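Local coordinates for protein triacylglycerol lipase (Clostridium botulinum, PDB 5AH1) that probably hydrolyses triacylglycerols and cleaves synthetic polyesters, as a zinc-binding member of the alpha/beta-hydrolase family, at residues 222-227 against 326-331; 400-405 against 412-417. All blocks are in the same frame, centred on the assembly; numbering follows the deposited sequence.

In the fold
Contacts 1 and 2 belong to one seven-stranded parallel sheet and share a seam: strand 327-331 of contact 1 lies next to strand 415-417 of contact 2. Their centres are about 9 Å apart, and probable hydrogen bonds join them, from Gly413 N to Val326 O and from Asn416 N to Tyr328 O, each 2.8 Å. Contact 1 is buried, its centre about 12 Å from that of the chain, whereas contact 2, at about 19 Å, adds the edge strand 403-405. In contact 1 the side chain of Thr226 approaches but does not contact the Gly-x-Ser-x-Gly sequence of Gly180, Ser182 and Gly184, probably the nucleophile elbow. Ile227's side chain is about 14 Å from a potassium ion.

Contact 1: 222-227 against 326-331; sequences HSVSTI and VYYFSW
With CG anti to the backbone N (chi1 -162°), the imidazole of His222 swings beside the phenol of Tyr327, whose own CG stands anti to its carbonyl carbon. The outcome is a T-shaped pair: the edge of Tyr327 is directed at the face of His222, the planes stand at 77°, and Tyr327 CE2 is 3.8 Å from His222 NE2. Tyr78 meets the His222 ring in a second edge-to-face pair.

Between the backbones runs an unbroken parallel ladder in which 222-227 and 326-331 take turns as donor. Val224 illustrates it, giving its N-H to Tyr327 O (2.8 Å) and receiving Phe329 N at its own O (2.9 Å). Water 1 extends the link at the far end, accepting from Thr226 OG1 and donating to Trp331 O, 2.8 Å away.

On the face bearing Val224, the valine lies alongside Tyr328, and its CB comes 3.6 Å from ring atom CD2; helix 183-197 packs on both. The reverse face carries Ser225, Phe329 and Trp331 beneath helix 437-448. From that helix Tyr443 OH hydrogen-bonds both Ser225 OG and Trp331 NE1, while Ile227 CG1 packs 4.0 Å from Trp331 CD1. Helices on both faces of parallel strands, here with axes 10° apart, are common to three-layer alpha/beta folds; the family and the strands' place in the central sheet identify the alpha/beta-hydrolase fold.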
loop_
_atom_site.group_PDB
_atom_site.type_symbol
_atom_site.label_atom_id
_atom_site.label_comp_id
_atom_site.label_asym_id
_atom_site.label_seq_id
_atom_site.Cartn_x
_atom_site.Cartn_y
_atom_site.Cartn_z
ATOM N N HIS A 222 -1.162 15.110 9.044
ATOM C CA HIS A 222 -1.150 14.974 10.494
ATOM C C HIS A 222 -0.693 13.591 10.946
ATOM O O HIS A 222 -0.002 13.458 11.960
ATOM C CB HIS A 222 -2.528 15.284 11.076
ATOM C CG HIS A 222 -2.504 15.573 12.535
ATOM N ND1 HIS A 222 -1.589 16.431 13.104
ATOM C CD2 HIS A 222 -3.298 15.139 13.542
ATOM C CE1 HIS A 222 -1.822 16.513 14.401
ATOM N NE2 HIS A 222 -2.839 15.726 14.692
ATOM N N SER A 223 -1.097 12.559 10.213
ATOM C CA SER A 223 -0.685 11.209 10.514
ATOM C C SER A 223 -0.540 10.383 9.259
ATOM O O SER A 223 -1.187 10.631 8.248
ATOM C CB SER A 223 -1.684 10.535 11.460
ATOM O OG SER A 223 -2.900 10.223 10.812
ATOM N N VAL A 224 0.321 9.385 9.387
ATOM C CA VAL A 224 0.583 8.365 8.383
ATOM C C VAL A 224 0.378 7.011 9.049
ATOM O O VAL A 224 1.020 6.706 10.048
ATOM C CB VAL A 224 2.038 8.479 7.881
ATOM C CG1 VAL A 224 2.509 7.212 7.154
ATOM C CG2 VAL A 224 2.175 9.697 7.001
ATOM N N SER A 225 -0.544 6.216 8.513
ATOM C CA SER A 225 -0.820 4.880 9.020
ATOM C C SER A 225 -0.553 3.873 7.919
ATOM O O SER A 225 -1.154 3.969 6.841
ATOM C CB SER A 225 -2.274 4.750 9.462
ATOM O OG SER A 225 -2.572 5.568 10.570
ATOM N N THR A 226 0.352 2.931 8.187
ATOM C CA THR A 226 0.635 1.838 7.257
ATOM C C THR A 226 -0.019 0.566 7.776
ATOM O O THR A 226 -0.032 0.310 8.976
ATOM C CB THR A 226 2.161 1.643 7.000
ATOM O OG1 THR A 226 2.814 1.058 8.135
ATOM C CG2 THR A 226 2.824 2.950 6.654
ATOM N N ILE A 227 -0.611 -0.196 6.857
ATOM C CA ILE A 227 -1.313 -1.432 7.171
ATOM C C ILE A 227 -0.791 -2.493 6.204
ATOM O O ILE A 227 -0.936 -2.358 4.996
ATOM C CB ILE A 227 -2.847 -1.278 7.023
ATOM C CG1 ILE A 227 -3.389 -0.130 7.876
ATOM C CG2 ILE A 227 -3.530 -2.598 7.373
ATOM C CD1 ILE A 227 -4.899 0.080 7.695
ATOM N N VAL A 326 4.722 14.680 12.461
ATOM C CA VAL A 326 3.711 13.768 11.962
ATOM C C VAL A 326 3.656 12.534 12.864
ATOM O O VAL A 326 4.701 12.011 13.285
ATOM C CB VAL A 326 4.068 13.348 10.495
ATOM C CG1 VAL A 326 3.069 12.338 9.937
ATOM C CG2 VAL A 326 4.168 14.568 9.592
ATOM N N TYR A 327 2.446 12.056 13.137
ATOM C CA TYR A 327 2.270 10.792 13.849
ATOM C C TYR A 327 2.349 9.630 12.868
ATOM O O TYR A 327 1.712 9.674 11.830
ATOM C CB TYR A 327 0.903 10.758 14.552
ATOM C CG TYR A 327 0.734 11.741 15.676
ATOM C CD1 TYR A 327 1.161 11.439 16.950
ATOM C CD2 TYR A 327 0.121 12.970 15.459
ATOM C CE1 TYR A 327 0.975 12.342 17.990
ATOM C CE2 TYR A 327 -0.048 13.874 16.469
ATOM C CZ TYR A 327 0.382 13.560 17.727
ATOM O OH TYR A 327 0.199 14.469 18.741
ATOM N N TYR A 328 3.078 8.584 13.225
ATOM C CA TYR A 328 3.188 7.394 12.383
ATOM C C TYR A 328 2.681 6.182 13.147
ATOM O O TYR A 328 3.055 5.947 14.295
ATOM C CB TYR A 328 4.640 7.162 11.910
ATOM C CG TYR A 328 5.134 8.227 10.962
ATOM C CD1 TYR A 328 5.659 9.414 11.425
ATOM C CD2 TYR A 328 5.122 8.020 9.589
ATOM C CE1 TYR A 328 6.087 10.406 10.560
ATOM C CE2 TYR A 328 5.552 8.995 8.725
ATOM C CZ TYR A 328 6.067 10.173 9.204
ATOM O OH TYR A 328 6.497 11.186 8.385
ATOM N N PHE A 329 1.798 5.437 12.497
ATOM C CA PHE A 329 1.246 4.198 13.029
ATOM C C PHE A 329 1.503 3.091 12.055
ATOM O O PHE A 329 1.306 3.271 10.870
ATOM C CB PHE A 329 -0.268 4.342 13.254
ATOM C CG PHE A 329 -0.610 5.420 14.230
ATOM C CD1 PHE A 329 -0.608 5.165 15.602
ATOM C CD2 PHE A 329 -0.889 6.702 13.789
ATOM C CE1 PHE A 329 -0.897 6.159 16.507
ATOM C CE2 PHE A 329 -1.166 7.697 14.687
ATOM C CZ PHE A 329 -1.164 7.437 16.047
ATOM N N SER A 330 1.850 1.927 12.570
ATOM C CA SER A 330 2.001 0.744 11.726
ATOM C C SER A 330 1.199 -0.421 12.273
ATOM O O SER A 330 1.179 -0.677 13.486
ATOM C CB SER A 330 3.463 0.336 11.618
ATOM O OG SER A 330 3.982 0.125 12.915
ATOM N N TRP A 331 0.537 -1.113 11.350
ATOM C CA TRP A 331 -0.249 -2.305 11.611
ATOM C C TRP A 331 0.321 -3.469 10.814
ATOM O O TRP A 331 0.575 -3.344 9.607
ATOM C CB TRP A 331 -1.698 -2.055 11.215
ATOM C CG TRP A 331 -2.333 -0.965 12.011
ATOM C CD1 TRP A 331 -2.347 0.362 11.719
ATOM C CD2 TRP A 331 -3.020 -1.114 13.261
ATOM N NE1 TRP A 331 -3.011 1.051 12.707
ATOM C CE2 TRP A 331 -3.442 0.169 13.662
ATOM C CE3 TRP A 331 -3.317 -2.211 14.079
ATOM C CZ2 TRP A 331 -4.159 0.386 14.843
ATOM C CZ3 TRP A 331 -4.016 -1.999 15.240
ATOM C CH2 TRP A 331 -4.444 -0.711 15.614
HETATM O O HOH W 1 2.401 -1.762 8.137
#

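Contact 2: 400-405 against 412-417; sequences NDVIEQ and IGQWNA
Asp401 OD2 accepts the indole N-H of Trp415 NE1 at 2.9 Å in a nearly straight bond. The oxygen sits at the indole's edge, almost in the ring plane, and is approached on its anti side with the donor 28° out of the carboxylate plane. The other oxygen, Asp401 OD1, takes Ala322 N, so two bonds to different parts of the chain fix the carboxylate's rotation.

Three backbone bonds then pair the strands in parallel. Trp415 bridges two of them, donating its N-H to Val402 O (2.9 Å) and accepting Glu404 N at its O (3.1 Å); Ala417 N closes the series on Glu404 O. Water 2 links the two segments just before, accepting from Val402 N and donating to Gly413 O.

On the face bearing Glu404, Gln414 CG sits between its backbone N and carbonyl carbon (chi1 62°), and the extended chain beyond carries the amide across Val402 CG1. Gln414 NE2 then reaches Glu404 OE2 at 3.1 Å from above the carboxylate plane, the two flat groups turned 72° apart. On the face bearing Trp415 and Ala417, Ile403 packs with CG1 3.9 Å from Trp415 CB and CG2 4.1 Å from Ala417 CB. Of the two carboxylate bonds, that of Asp401 is well directed and that of Glu404 probably more electrostatic; the NE1 bond probably helps set the indole's orientation, together with ring packing against Tyr328 and Pro395.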
loop_
_atom_site.group_PDB
_atom_site.type_symbol
_atom_site.label_atom_id
_atom_site.label_comp_id
_atom_site.label_asym_id
_atom_site.label_seq_id
_atom_site.Cartn_x
_atom_site.Cartn_y
_atom_site.Cartn_z
ATOM N N ASN A 400 16.827 5.664 9.894
ATOM C CA ASN A 400 17.053 6.243 11.215
ATOM C C ASN A 400 15.753 6.435 12.001
ATOM O O ASN A 400 15.769 6.954 13.107
ATOM C CB ASN A 400 17.745 7.595 11.103
ATOM C CG ASN A 400 19.089 7.515 10.430
ATOM O OD1 ASN A 400 19.910 6.676 10.777
ATOM N ND2 ASN A 400 19.331 8.415 9.487
ATOM N N ASP A 401 14.622 6.009 11.462
ATOM C CA ASP A 401 13.348 6.197 12.160
ATOM C C ASP A 401 13.323 5.407 13.458
ATOM O O ASP A 401 13.893 4.310 13.557
ATOM C CB ASP A 401 12.181 5.717 11.300
ATOM C CG ASP A 401 11.870 6.621 10.115
ATOM O OD1 ASP A 401 12.595 7.607 9.847
ATOM O OD2 ASP A 401 10.842 6.340 9.462
ATOM N N VAL A 402 12.658 5.969 14.465
ATOM C CA VAL A 402 12.437 5.278 15.724
ATOM C C VAL A 402 11.140 4.496 15.620
ATOM O O VAL A 402 10.125 5.025 15.144
ATOM C CB VAL A 402 12.394 6.284 16.886
ATOM C CG1 VAL A 402 11.960 5.612 18.201
ATOM C CG2 VAL A 402 13.758 6.922 17.052
ATOM N N ILE A 403 11.181 3.257 16.096
ATOM C CA ILE A 403 10.009 2.393 16.201
ATOM C C ILE A 403 9.891 1.893 17.627
ATOM O O ILE A 403 10.845 1.346 18.175
ATOM C CB ILE A 403 10.125 1.162 15.253
ATOM C CG1 ILE A 403 10.377 1.603 13.807
ATOM C CG2 ILE A 403 8.885 0.268 15.351
ATOM C CD1 ILE A 403 10.733 0.455 12.880
ATOM N N GLU A 404 8.722 2.080 18.227
ATOM C CA GLU A 404 8.439 1.495 19.532
ATOM C C GLU A 404 7.081 0.836 19.482
ATOM O O GLU A 404 6.163 1.333 18.832
ATOM C CB GLU A 404 8.395 2.559 20.619
ATOM C CG GLU A 404 9.654 3.364 20.827
ATOM C CD GLU A 404 9.464 4.421 21.926
ATOM O OE1 GLU A 404 8.483 4.310 22.708
ATOM O OE2 GLU A 404 10.277 5.368 22.007
ATOM N N GLN A 405 6.943 -0.278 20.186
ATOM C CA GLN A 405 5.642 -0.905 20.311
ATOM C C GLN A 405 4.723 0.006 21.118
ATOM O O GLN A 405 5.139 0.613 22.104
ATOM C CB GLN A 405 5.748 -2.301 20.933
ATOM C CG GLN A 405 6.633 -3.287 20.143
ATOM C CD GLN A 405 6.194 -3.503 18.689
ATOM O OE1 GLN A 405 5.063 -3.919 18.415
ATOM N NE2 GLN A 405 7.108 -3.243 17.751
ATOM N N ILE A 412 4.585 11.422 18.717
ATOM C CA ILE A 412 4.732 12.075 17.422
ATOM C C ILE A 412 6.154 11.861 16.881
ATOM O O ILE A 412 7.113 11.676 17.660
ATOM C CB ILE A 412 4.414 13.594 17.558
ATOM C CG1 ILE A 412 3.993 14.178 16.205
ATOM C CG2 ILE A 412 5.574 14.342 18.198
ATOM C CD1 ILE A 412 3.404 15.603 16.295
ATOM N N GLY A 413 6.297 11.888 15.561
ATOM C CA GLY A 413 7.620 11.865 14.959
ATOM C C GLY A 413 8.319 10.522 14.930
ATOM O O GLY A 413 9.500 10.447 14.597
ATOM N N GLN A 414 7.595 9.456 15.252
ATOM C CA GLN A 414 8.162 8.122 15.274
ATOM C C GLN A 414 7.040 7.112 15.043
ATOM O O GLN A 414 5.862 7.473 15.043
ATOM C CB GLN A 414 8.888 7.879 16.594
ATOM C CG GLN A 414 8.022 7.939 17.828
ATOM C CD GLN A 414 8.879 7.773 19.055
ATOM O OE1 GLN A 414 9.771 8.571 19.311
ATOM N NE2 GLN A 414 8.657 6.706 19.787
ATOM N N TRP A 415 7.402 5.854 14.855
ATOM C CA TRP A 415 6.439 4.788 14.599
ATOM C C TRP A 415 5.862 4.212 15.886
ATOM O O TRP A 415 6.594 3.724 16.740
ATOM C CB TRP A 415 7.106 3.670 13.784
ATOM C CG TRP A 415 7.463 4.148 12.428
ATOM C CD1 TRP A 415 8.617 4.770 12.050
ATOM C CD2 TRP A 415 6.613 4.144 11.286
ATOM N NE1 TRP A 415 8.547 5.141 10.733
ATOM C CE2 TRP A 415 7.333 4.743 10.229
ATOM C CE3 TRP A 415 5.335 3.639 11.031
ATOM C CZ2 TRP A 415 6.784 4.900 8.963
ATOM C CZ3 TRP A 415 4.788 3.793 9.784
ATOM C CH2 TRP A 415 5.516 4.404 8.751
ATOM N N ASN A 416 4.543 4.250 15.961
ATOM C CA ASN A 416 3.760 3.642 17.030
ATOM C C ASN A 416 3.316 2.310 16.419
ATOM O O ASN A 416 2.381 2.261 15.616
ATOM C CB ASN A 416 2.560 4.506 17.404
ATOM C CG ASN A 416 2.957 5.853 17.969
ATOM O OD1 ASN A 416 2.938 6.052 19.183
ATOM N ND2 ASN A 416 3.268 6.801 17.110
ATOM N N ALA A 417 4.042 1.244 16.756
ATOM C CA ALA A 417 3.792 -0.087 16.204
ATOM C C ALA A 417 2.657 -0.742 16.989
ATOM O O ALA A 417 2.798 -1.074 18.165
ATOM C CB ALA A 417 5.065 -0.935 16.224
HETATM O O HOH W 2 11.682 8.756 14.025
#